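Local coordinates for glucose-6-phosphate 1-dehydrogenase (Kluyveromyces lactis, PDB 7E6I), which catalyses the NADP-dependent oxidation of glucose 6-phosphate to 6-phosphogluconolactone, the rate-limiting first step of the oxidative pentose phosphate pathway, at residues H183-K187 and E188-N192; L247-L250 and T251-M255; S417-R420 and D421-G425. All blocks are in the same frame, centred on the assembly; numbering follows the deposited sequence.

Contact 1 (H183-K187 and E188-N192); sequences HYLGK and EMVKN. With BG6 (6-O-phosphono-beta-D-glucopyranose), chain B.
The Tyr-184 ring carries Lys-187 CE over one face, 3.4 Å above its plane and offset toward the rim, while His-183 CE1 and O6 of the bound sugar phosphate lie in plane at its edge. Tyr-184 CD1 in turn covers one face of the His-183 imidazole, whose edge meets the substrate at O5. This is the DHYLGK signature of glucose-6-phosphate dehydrogenases, a 3-10 turn leading into helix 188-191, and here it grips the phosphate. His-183 NE2 donates to BG6 O3P over 2.7 Å with a nearly straight 168° bond, and Lys-187 NZ reaches the same oxygen at 2.6 Å. The lysine chain runs extended past the tyrosine and bends only at its last torsion (chi4 -88°), which turns the ammonium to the phosphate; Gln-373 OE1 takes a further bond from NZ. Tyr-184 OH lies 3.1 Å from BG6 O1P, and its ring also stacks on His-245, the probable proton acceptor. With an alanine at His-183, O3P would probably be held from this turn by the lysine alone, and the Tyr-184 ring would lose the imidazole at its edge. Behind the pocket the turn packs on the helix: Val-190 CB sits 3.4 Å from Tyr-184 O, and Leu-185 CD2 meets Val-190 CG1 at 4.3 Å. Lys-191 lays its chain along the turn's carbonyls on the way to Ser-417. Lys-187 is the N-cap residue, and its carbonyl O accepts Lys-191 N at 3.0 Å.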
ATOM      1  N   HIS A 183       0.761   1.673  -2.384  1.00 28.61           N
ATOM      2  CA  HIS A 183      -0.430   1.422  -3.200  1.00 28.59           C
ATOM      3  C   HIS A 183      -1.586   0.828  -2.396  1.00 26.82           C
ATOM      4  O   HIS A 183      -2.731   0.908  -2.846  1.00 25.55           O
ATOM      5  CB  HIS A 183      -0.090   0.539  -4.410  1.00 26.95           C
ATOM      6  CG  HIS A 183      -0.005  -0.930  -4.110  1.00 32.90           C
ATOM      7  ND1 HIS A 183       1.148  -1.536  -3.643  1.00 29.89           N
ATOM      8  CD2 HIS A 183      -0.924  -1.921  -4.243  1.00 29.80           C
ATOM      9  CE1 HIS A 183       0.926  -2.831  -3.482  1.00 34.30           C
ATOM     10  NE2 HIS A 183      -0.321  -3.092  -3.843  1.00 31.29           N
ATOM     11  N   TYR A 184      -1.333   0.281  -1.204  1.00 26.85           N
ATOM     12  CA  TYR A 184      -2.446  -0.177  -0.369  1.00 28.38           C
ATOM     13  C   TYR A 184      -3.427   0.946  -0.061  1.00 28.54           C
ATOM     14  O   TYR A 184      -4.643   0.709   0.021  1.00 27.14           O
ATOM     15  CB  TYR A 184      -1.924  -0.783   0.930  1.00 26.52           C
ATOM     16  CG  TYR A 184      -1.694  -2.267   0.822  1.00 29.91           C
ATOM     17  CD1 TYR A 184      -0.999  -2.804  -0.270  1.00 31.73           C
ATOM     18  CD2 TYR A 184      -2.186  -3.138   1.788  1.00 27.75           C
ATOM     19  CE1 TYR A 184      -0.792  -4.169  -0.383  1.00 32.79           C
ATOM     20  CE2 TYR A 184      -1.988  -4.499   1.689  1.00 30.65           C
ATOM     21  CZ  TYR A 184      -1.287  -5.013   0.607  1.00 35.33           C
ATOM     22  OH  TYR A 184      -1.093  -6.376   0.512  1.00 37.46           O
ATOM     23  N   LEU A 185      -2.926   2.174   0.104  1.00 27.68           N
ATOM     24  CA  LEU A 185      -3.749   3.341   0.363  1.00 26.15           C
ATOM     25  C   LEU A 185      -4.696   3.659  -0.788  1.00 29.40           C
ATOM     26  O   LEU A 185      -5.546   4.544  -0.631  1.00 30.10           O
ATOM     27  CB  LEU A 185      -2.850   4.541   0.660  1.00 27.44           C
ATOM     28  CG  LEU A 185      -1.981   4.413   1.914  1.00 27.83           C
ATOM     29  CD1 LEU A 185      -1.265   5.719   2.215  1.00 24.94           C
ATOM     30  CD2 LEU A 185      -2.829   4.003   3.096  1.00 25.57           C
ATOM     31  N   GLY A 186      -4.598   2.966  -1.921  1.00 27.19           N
ATOM     32  CA  GLY A 186      -5.560   3.160  -2.989  1.00 30.01           C
ATOM     33  C   GLY A 186      -6.581   2.045  -3.131  1.00 31.76           C
ATOM     34  O   GLY A 186      -7.437   2.107  -4.019  1.00 32.10           O
ATOM     35  N   LYS A 187      -6.493   1.018  -2.277  1.00 29.61           N
ATOM     36  CA  LYS A 187      -7.422  -0.105  -2.328  1.00 28.47           C
ATOM     37  C   LYS A 187      -8.761   0.281  -1.717  1.00 29.42           C
ATOM     38  O   LYS A 187      -8.820   0.952  -0.684  1.00 28.24           O
ATOM     39  CB  LYS A 187      -6.848  -1.306  -1.582  1.00 30.99           C
ATOM     40  CG  LYS A 187      -5.623  -1.926  -2.232  1.00 32.43           C
ATOM     41  CD  LYS A 187      -5.171  -3.168  -1.480  1.00 28.49           C
ATOM     42  CE  LYS A 187      -3.845  -3.679  -2.021  1.00 33.87           C
ATOM     43  NZ  LYS A 187      -4.001  -4.640  -3.162  1.00 37.01           N
ATOM     44  N   GLU A 188      -9.844  -0.162  -2.363  1.00 33.57           N
ATOM     45  CA  GLU A 188     -11.181   0.294  -1.998  1.00 30.32           C
ATOM     46  C   GLU A 188     -11.450   0.079  -0.517  1.00 29.77           C
ATOM     47  O   GLU A 188     -11.852   1.003   0.192  1.00 27.63           O
ATOM     48  CB  GLU A 188     -12.220  -0.429  -2.855  1.00 33.27           C
ATOM     49  CG  GLU A 188     -13.652  -0.308  -2.376  1.00 41.27           C
ATOM     50  CD  GLU A 188     -14.253   1.089  -2.570  1.00 44.78           C
ATOM     51  OE1 GLU A 188     -13.676   1.902  -3.327  1.00 45.09           O
ATOM     52  OE2 GLU A 188     -15.314   1.372  -1.957  1.00 47.50           O
ATOM     53  N   MET A 189     -11.179  -1.126  -0.015  1.00 30.15           N
ATOM     54  CA  MET A 189     -11.526  -1.416   1.372  1.00 29.16           C
ATOM     55  C   MET A 189     -10.604  -0.694   2.347  1.00 28.33           C
ATOM     56  O   MET A 189     -11.033  -0.333   3.447  1.00 28.66           O
ATOM     57  CB  MET A 189     -11.512  -2.925   1.622  1.00 31.39           C
ATOM     58  CG  MET A 189     -12.094  -3.334   2.972  1.00 34.80           C
ATOM     59  SD  MET A 189     -13.892  -3.107   3.092  1.00 44.27           S
ATOM     60  CE  MET A 189     -14.388  -3.657   1.476  1.00 41.24           C
ATOM     61  N   VAL A 190      -9.343  -0.460   1.978  1.00 26.56           N
ATOM     62  CA  VAL A 190      -8.512   0.364   2.843  1.00 26.29           C
ATOM     63  C   VAL A 190      -9.090   1.775   2.946  1.00 25.37           C
ATOM     64  O   VAL A 190      -9.120   2.368   4.033  1.00 22.33           O
ATOM     65  CB  VAL A 190      -7.053   0.369   2.349  1.00 28.91           C
ATOM     66  CG1 VAL A 190      -6.191   1.272   3.239  1.00 22.05           C
ATOM     67  CG2 VAL A 190      -6.502  -1.048   2.351  1.00 27.70           C
ATOM     68  N   LYS A 191      -9.600   2.321   1.826  1.00 27.04           N
ATOM     69  CA  LYS A 191     -10.157   3.674   1.834  1.00 29.75           C
ATOM     70  C   LYS A 191     -11.454   3.784   2.633  1.00 27.05           C
ATOM     71  O   LYS A 191     -11.793   4.880   3.080  1.00 26.66           O
ATOM     72  CB  LYS A 191     -10.389   4.168   0.402  1.00 29.16           C
ATOM     73  CG  LYS A 191      -9.102   4.426  -0.372  1.00 32.09           C
ATOM     74  CD  LYS A 191      -9.354   5.195  -1.678  1.00 36.77           C
ATOM     75  CE  LYS A 191     -10.092   4.350  -2.714  1.00 36.69           C
ATOM     76  NZ  LYS A 191     -10.697   5.204  -3.783  1.00 35.99           N
ATOM     77  N   ASN A 192     -12.178   2.687   2.842  1.00 25.05           N
ATOM     78  CA  ASN A 192     -13.387   2.741   3.655  1.00 26.41           C
ATOM     79  C   ASN A 192     -13.127   2.755   5.163  1.00 27.78           C
ATOM     80  O   ASN A 192     -14.075   2.988   5.922  1.00 25.98           O
ATOM     81  CB  ASN A 192     -14.284   1.538   3.350  1.00 31.12           C
ATOM     82  CG  ASN A 192     -14.711   1.466   1.897  1.00 38.51           C
ATOM     83  OD1 ASN A 192     -14.900   2.487   1.240  1.00 41.91           O
ATOM     84  ND2 ASN A 192     -14.884   0.249   1.393  1.00 42.82           N
TER
HETATM   85  C1  BG6 B 501       4.659  -5.386  -2.971  1.00 39.80           C
HETATM   86  C2  BG6 B 501       5.602  -6.465  -2.441  1.00 38.13           C
HETATM   87  O1  BG6 B 501       4.851  -4.158  -2.390  1.00 37.90           O
HETATM   88  O5  BG6 B 501       3.243  -5.789  -2.683  1.00 41.80           O
HETATM   89  C3  BG6 B 501       5.280  -7.801  -3.014  1.00 36.83           C
HETATM   90  O2  BG6 B 501       6.972  -6.142  -2.715  1.00 35.89           O
HETATM   91  C4  BG6 B 501       3.874  -8.197  -2.705  1.00 39.08           C
HETATM   92  O3  BG6 B 501       6.153  -8.815  -2.447  1.00 36.64           O
HETATM   93  C5  BG6 B 501       2.895  -7.131  -3.200  1.00 41.46           C
HETATM   94  O4  BG6 B 501       3.610  -9.464  -3.320  1.00 41.67           O
HETATM   95  C6  BG6 B 501       1.476  -7.383  -2.768  1.00 43.35           C
HETATM   96  O6  BG6 B 501       0.677  -6.328  -3.273  1.00 45.33           O
HETATM   97  P   BG6 B 501      -0.894  -6.670  -3.686  1.00 49.16           P
HETATM   98  O1P BG6 B 501      -1.422  -7.313  -2.418  1.00 40.50           O
HETATM   99  O2P BG6 B 501      -0.892  -7.607  -4.864  1.00 42.76           O
HETATM  100  O3P BG6 B 501      -1.694  -5.427  -4.074  1.00 36.04           O

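Contact 2 (L247-L250 and T251-M255); sequences LQVL and TLLTM
Leu-250 and Thr-254 meet in a buried contact along one helix, at the C-terminal end of helix 236-254, which packs against the large mixed sheet of the C-terminal domain. Regular i to i+4 backbone bonds, such as Leu-252 N to Gln-248 O at 3.1 Å, run through this last part of the helix, but the backbone bonds onto Leu-250 O are weak. That oxygen gathers three donors: Leu-253 N, which also donates to Val-249 O, and Thr-254 N, each 3.0 Å from Leu-250 O, and the threonine hydroxyl. On the sheet side Val-249 and Leu-253 lie side by side, pointing the same way, with CG1 of the valine 4.0 Å from CD1 of the leucine; both reach Ile-348 of strand 345-352. Gln-248 leaves the helix on another side, where Lys-270 and Glu-435 satisfy its amide. The last carbonyls are taken up by side chains, Leu-253 O by Trp-207 and Thr-254 O by Trp-328. Thr-254 CG2 touches Leu-250 CD1 at 3.8 Å, the two side chains crossing at a slant. With its hydroxyl between the backbone N and the carbonyl carbon (chi1 57°), Thr-254 turns OG1 back along the helix to donate to Leu-250 O at 2.9 Å, from 36° above the carbonyl plane.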
ATOM      1  N   LEU A 247       1.739  -1.618   8.029  1.00 19.95           N
ATOM      2  CA  LEU A 247       1.801  -0.525   8.993  1.00 22.01           C
ATOM      3  C   LEU A 247       0.817   0.579   8.627  1.00 21.16           C
ATOM      4  O   LEU A 247       0.166   1.156   9.506  1.00 17.31           O
ATOM      5  CB  LEU A 247       3.219   0.031   9.084  1.00 22.40           C
ATOM      6  CG  LEU A 247       3.411   1.101  10.165  1.00 23.34           C
ATOM      7  CD1 LEU A 247       2.949   0.563  11.525  1.00 23.13           C
ATOM      8  CD2 LEU A 247       4.866   1.569  10.234  1.00 21.93           C
ATOM      9  N   GLN A 248       0.682   0.869   7.335  1.00 20.06           N
ATOM     10  CA  GLN A 248      -0.294   1.860   6.889  1.00 22.39           C
ATOM     11  C   GLN A 248      -1.698   1.496   7.357  1.00 21.57           C
ATOM     12  O   GLN A 248      -2.387   2.310   7.981  1.00 20.03           O
ATOM     13  CB  GLN A 248      -0.260   1.976   5.364  1.00 22.16           C
ATOM     14  CG  GLN A 248       0.864   2.838   4.814  1.00 25.23           C
ATOM     15  CD  GLN A 248       0.754   4.294   5.244  1.00 25.34           C
ATOM     16  OE1 GLN A 248      -0.301   4.747   5.677  1.00 27.64           O
ATOM     17  NE2 GLN A 248       1.845   5.029   5.125  1.00 25.36           N
ATOM     18  N   VAL A 249      -2.133   0.265   7.059  1.00 17.58           N
ATOM     19  CA  VAL A 249      -3.442  -0.207   7.500  1.00 19.38           C
ATOM     20  C   VAL A 249      -3.601  -0.029   9.004  1.00 20.72           C
ATOM     21  O   VAL A 249      -4.616   0.486   9.485  1.00 20.73           O
ATOM     22  CB  VAL A 249      -3.637  -1.678   7.095  1.00 21.20           C
ATOM     23  CG1 VAL A 249      -4.873  -2.257   7.793  1.00 19.65           C
ATOM     24  CG2 VAL A 249      -3.720  -1.803   5.582  1.00 19.19           C
ATOM     25  N   LEU A 250      -2.608  -0.480   9.774  1.00 21.44           N
ATOM     26  CA  LEU A 250      -2.717  -0.451  11.231  1.00 19.63           C
ATOM     27  C   LEU A 250      -2.874   0.974  11.715  1.00 18.97           C
ATOM     28  O   LEU A 250      -3.640   1.269  12.641  1.00 18.50           O
ATOM     29  CB  LEU A 250      -1.473  -1.095  11.848  1.00 22.93           C
ATOM     30  CG  LEU A 250      -1.340  -1.062  13.368  1.00 22.43           C
ATOM     31  CD1 LEU A 250      -2.544  -1.786  14.015  1.00 19.89           C
ATOM     32  CD2 LEU A 250      -0.007  -1.686  13.798  1.00 21.00           C
ATOM     33  N   THR A 251      -2.180   1.872  11.049  1.00 18.43           N
ATOM     34  CA  THR A 251      -2.253   3.288  11.361  1.00 19.96           C
ATOM     35  C   THR A 251      -3.674   3.827  11.153  1.00 22.20           C
ATOM     36  O   THR A 251      -4.208   4.561  11.996  1.00 19.02           O
ATOM     37  CB  THR A 251      -1.188   3.960  10.483  1.00 20.26           C
ATOM     38  OG1 THR A 251      -0.108   4.396  11.299  1.00 26.67           O
ATOM     39  CG2 THR A 251      -1.694   5.048   9.714  1.00 18.76           C
ATOM     40  N   LEU A 252      -4.330   3.416  10.066  1.00 20.13           N
ATOM     41  CA  LEU A 252      -5.713   3.809   9.840  1.00 19.34           C
ATOM     42  C   LEU A 252      -6.654   3.228  10.891  1.00 21.59           C
ATOM     43  O   LEU A 252      -7.697   3.826  11.173  1.00 22.58           O
ATOM     44  CB  LEU A 252      -6.134   3.376   8.448  1.00 16.15           C
ATOM     45  CG  LEU A 252      -5.343   4.071   7.345  1.00 22.01           C
ATOM     46  CD1 LEU A 252      -5.553   3.386   5.992  1.00 18.05           C
ATOM     47  CD2 LEU A 252      -5.743   5.549   7.295  1.00 21.02           C
ATOM     48  N   LEU A 253      -6.322   2.064  11.471  1.00 20.54           N
ATOM     49  CA  LEU A 253      -7.180   1.435  12.473  1.00 20.66           C
ATOM     50  C   LEU A 253      -6.990   2.001  13.869  1.00 19.99           C
ATOM     51  O   LEU A 253      -7.877   1.832  14.718  1.00 17.39           O
ATOM     52  CB  LEU A 253      -6.914  -0.068  12.542  1.00 16.79           C
ATOM     53  CG  LEU A 253      -7.241  -0.899  11.307  1.00 20.90           C
ATOM     54  CD1 LEU A 253      -6.542  -2.273  11.400  1.00 22.93           C
ATOM     55  CD2 LEU A 253      -8.746  -1.051  11.120  1.00 18.62           C
ATOM     56  N   THR A 254      -5.848   2.640  14.143  1.00 16.98           N
ATOM     57  CA  THR A 254      -5.537   3.072  15.498  1.00 19.13           C
ATOM     58  C   THR A 254      -5.487   4.585  15.676  1.00 20.41           C
ATOM     59  O   THR A 254      -5.501   5.048  16.822  1.00 18.91           O
ATOM     60  CB  THR A 254      -4.191   2.478  15.960  1.00 20.20           C
ATOM     61  OG1 THR A 254      -3.160   2.862  15.043  1.00 16.60           O
ATOM     62  CG2 THR A 254      -4.234   0.953  16.034  1.00 15.01           C
ATOM     63  N   MET A 255      -5.413   5.367  14.593  1.00 21.47           N
ATOM     64  CA  MET A 255      -5.293   6.811  14.774  1.00 22.39           C
ATOM     65  C   MET A 255      -6.545   7.384  15.417  1.00 21.61           C
ATOM     66  O   MET A 255      -7.613   6.765  15.415  1.00 23.81           O
ATOM     67  CB  MET A 255      -5.075   7.532  13.447  1.00 22.27           C
ATOM     68  CG  MET A 255      -6.263   7.448  12.496  1.00 21.58           C
ATOM     69  SD  MET A 255      -5.873   7.939  10.813  1.00 21.93           S
ATOM     70  CE  MET A 255      -6.721   9.530  10.781  1.00 21.58           C
TER

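Contact 3 (S417-R420 and D421-G425); sequences SLIR and DALLG
Ser-417 and Asp-421, one turn apart on helix 414-423, are joined first by the backbone, Asp-421 N donating to Ser-417 O at 3.0 Å. Three further i to i+4 bonds follow, the shortest from Leu-423 N to Ile-419 O at 2.8 Å. A water adds a polar link: it hydrogen-bonds Ser-417 OG and donates to Asp-421 OD2 over 2.8 Å. Lys-191 NZ also reaches the serine OG, which probably brings a positive charge close to the water-bound carboxylate. Apolar packing joins Ile-419 and Leu-423, whose CG2 and CD1, respectively, meet at 4.2 Å; Ile-419 faces helix 19-34 and strand 117-122, and Leu-423 the same strand. A leucine methyl over the face of a guanidinium makes a separate kind of contact. A bend at chi2 (76°) lays the Arg-420 side chain toward the C-terminal end of the helix and across Leu-424. The leucine CD1 then sits 3.6 Å above the centre of the guanidinium plane, while CD2 lies 3.5 Å from Arg-420 NH2. The helix closes at Gly-425, whose N donates to Ala-422 O and whose phi is positive (76°). That ending is a Schellman motif, finishing a helix that packs on the parallel sheet of the Rossmann-type coenzyme domain.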
ATOM      1  N   SER A 417      -7.148   4.949  -8.618  1.00 32.22           N
ATOM      2  CA  SER A 417      -7.601   5.812  -7.537  1.00 30.60           C
ATOM      3  C   SER A 417      -6.520   6.808  -7.144  1.00 32.90           C
ATOM      4  O   SER A 417      -6.804   7.989  -6.897  1.00 28.30           O
ATOM      5  CB  SER A 417      -8.011   4.948  -6.341  1.00 31.30           C
ATOM      6  OG  SER A 417      -8.252   5.726  -5.177  1.00 31.33           O
ATOM      7  N   LEU A 418      -5.266   6.350  -7.106  1.00 31.13           N
ATOM      8  CA  LEU A 418      -4.197   7.176  -6.562  1.00 32.39           C
ATOM      9  C   LEU A 418      -3.798   8.282  -7.529  1.00 33.38           C
ATOM     10  O   LEU A 418      -3.552   9.420  -7.110  1.00 33.51           O
ATOM     11  CB  LEU A 418      -2.998   6.300  -6.207  1.00 31.43           C
ATOM     12  CG  LEU A 418      -3.147   5.566  -4.874  1.00 30.64           C
ATOM     13  CD1 LEU A 418      -2.019   4.568  -4.659  1.00 28.73           C
ATOM     14  CD2 LEU A 418      -3.227   6.556  -3.730  1.00 30.54           C
ATOM     15  N   ILE A 419      -3.715   7.972  -8.823  1.00 31.17           N
ATOM     16  CA  ILE A 419      -3.390   9.001  -9.805  1.00 33.58           C
ATOM     17  C   ILE A 419      -4.480  10.063  -9.831  1.00 34.69           C
ATOM     18  O   ILE A 419      -4.199  11.272  -9.839  1.00 33.38           O
ATOM     19  CB  ILE A 419      -3.180   8.366 -11.193  1.00 35.68           C
ATOM     20  CG1 ILE A 419      -1.845   7.626 -11.237  1.00 32.69           C
ATOM     21  CG2 ILE A 419      -3.235   9.427 -12.282  1.00 33.11           C
ATOM     22  CD1 ILE A 419      -1.663   6.776 -12.467  1.00 35.48           C
ATOM     23  N   ARG A 420      -5.742   9.626  -9.842  1.00 34.54           N
ATOM     24  CA  ARG A 420      -6.857  10.550  -9.679  1.00 33.92           C
ATOM     25  C   ARG A 420      -6.631  11.498  -8.507  1.00 36.92           C
ATOM     26  O   ARG A 420      -6.713  12.725  -8.662  1.00 37.58           O
ATOM     27  CB  ARG A 420      -8.150   9.771  -9.483  1.00 36.27           C
ATOM     28  CG  ARG A 420      -9.356  10.677  -9.333  1.00 42.56           C
ATOM     29  CD  ARG A 420      -9.735  11.210 -10.682  1.00 46.52           C
ATOM     30  NE  ARG A 420     -10.491  12.465 -10.663  1.00 52.46           N
ATOM     31  CZ  ARG A 420     -11.694  12.631 -10.120  1.00 54.82           C
ATOM     32  NH1 ARG A 420     -12.317  11.624  -9.508  1.00 52.17           N
ATOM     33  NH2 ARG A 420     -12.275  13.820 -10.190  1.00 50.88           N
ATOM     34  N   ASP A 421      -6.332  10.940  -7.324  1.00 32.77           N
ATOM     35  CA  ASP A 421      -6.164  11.772  -6.132  1.00 34.50           C
ATOM     36  C   ASP A 421      -5.045  12.787  -6.317  1.00 35.89           C
ATOM     37  O   ASP A 421      -5.148  13.938  -5.860  1.00 31.97           O
ATOM     38  CB  ASP A 421      -5.876  10.901  -4.914  1.00 34.23           C
ATOM     39  CG  ASP A 421      -7.098  10.169  -4.411  1.00 38.32           C
ATOM     40  OD1 ASP A 421      -8.183  10.325  -5.021  1.00 41.19           O
ATOM     41  OD2 ASP A 421      -6.970   9.430  -3.404  1.00 38.49           O
ATOM     42  N   ALA A 422      -3.953  12.368  -6.967  1.00 35.06           N
ATOM     43  CA  ALA A 422      -2.860  13.283  -7.271  1.00 35.69           C
ATOM     44  C   ALA A 422      -3.326  14.402  -8.200  1.00 36.43           C
ATOM     45  O   ALA A 422      -3.030  15.582  -7.969  1.00 33.71           O
ATOM     46  CB  ALA A 422      -1.694  12.507  -7.882  1.00 30.18           C
ATOM     47  N   LEU A 423      -4.069  14.049  -9.258  1.00 37.38           N
ATOM     48  CA  LEU A 423      -4.580  15.073 -10.165  1.00 37.70           C
ATOM     49  C   LEU A 423      -5.412  16.090  -9.399  1.00 38.51           C
ATOM     50  O   LEU A 423      -5.315  17.296  -9.649  1.00 37.70           O
ATOM     51  CB  LEU A 423      -5.389  14.431 -11.300  1.00 35.14           C
ATOM     52  CG  LEU A 423      -4.583  13.580 -12.293  1.00 32.61           C
ATOM     53  CD1 LEU A 423      -5.465  12.854 -13.291  1.00 30.92           C
ATOM     54  CD2 LEU A 423      -3.592  14.438 -13.030  1.00 34.63           C
ATOM     55  N   LEU A 424      -6.187  15.627  -8.414  1.00 38.74           N
ATOM     56  CA  LEU A 424      -6.987  16.521  -7.584  1.00 38.16           C
ATOM     57  C   LEU A 424      -6.191  17.181  -6.465  1.00 36.71           C
ATOM     58  O   LEU A 424      -6.750  18.011  -5.748  1.00 39.27           O
ATOM     59  CB  LEU A 424      -8.182  15.771  -6.991  1.00 38.17           C
ATOM     60  CG  LEU A 424      -9.076  15.002  -7.969  1.00 41.30           C
ATOM     61  CD1 LEU A 424      -9.924  13.985  -7.231  1.00 42.40           C
ATOM     62  CD2 LEU A 424      -9.948  15.940  -8.767  1.00 41.88           C
ATOM     63  N   GLY A 425      -4.908  16.863  -6.302  1.00 36.51           N
ATOM     64  CA  GLY A 425      -4.113  17.506  -5.268  1.00 35.95           C
ATOM     65  C   GLY A 425      -4.354  17.036  -3.840  1.00 36.17           C
ATOM     66  O   GLY A 425      -3.946  17.725  -2.896  1.00 31.03           O
TER
HETATM   67  O   HOH W   1      -6.585   6.687  -3.631  1.00 33.18           O

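Overall arrangement
Along the chain the contacts come in the order 1, 2, 3. Contact 1 follows strand 178-181, at one edge of the parallel Rossmann-type sheet, and in space lies between the other two. Its centre is 12 Å from that of contact 2 and 13 Å from that of contact 3, whereas contacts 2 and 3 approach no nearer than about 10 Å between closest atoms. Val-190 and Leu-185 pack on Leu-252 of helix 236-254. Leu-418 of helix 414-423 packs against Gly-186 and His-183. The phosphate-binding turn is thus set between two helices from later in the chain: helix 236-254, on the mixed beta-sheet, brings His-245 to the pocket, while helix 414-423 backs the turn from the side of the parallel beta-sheet.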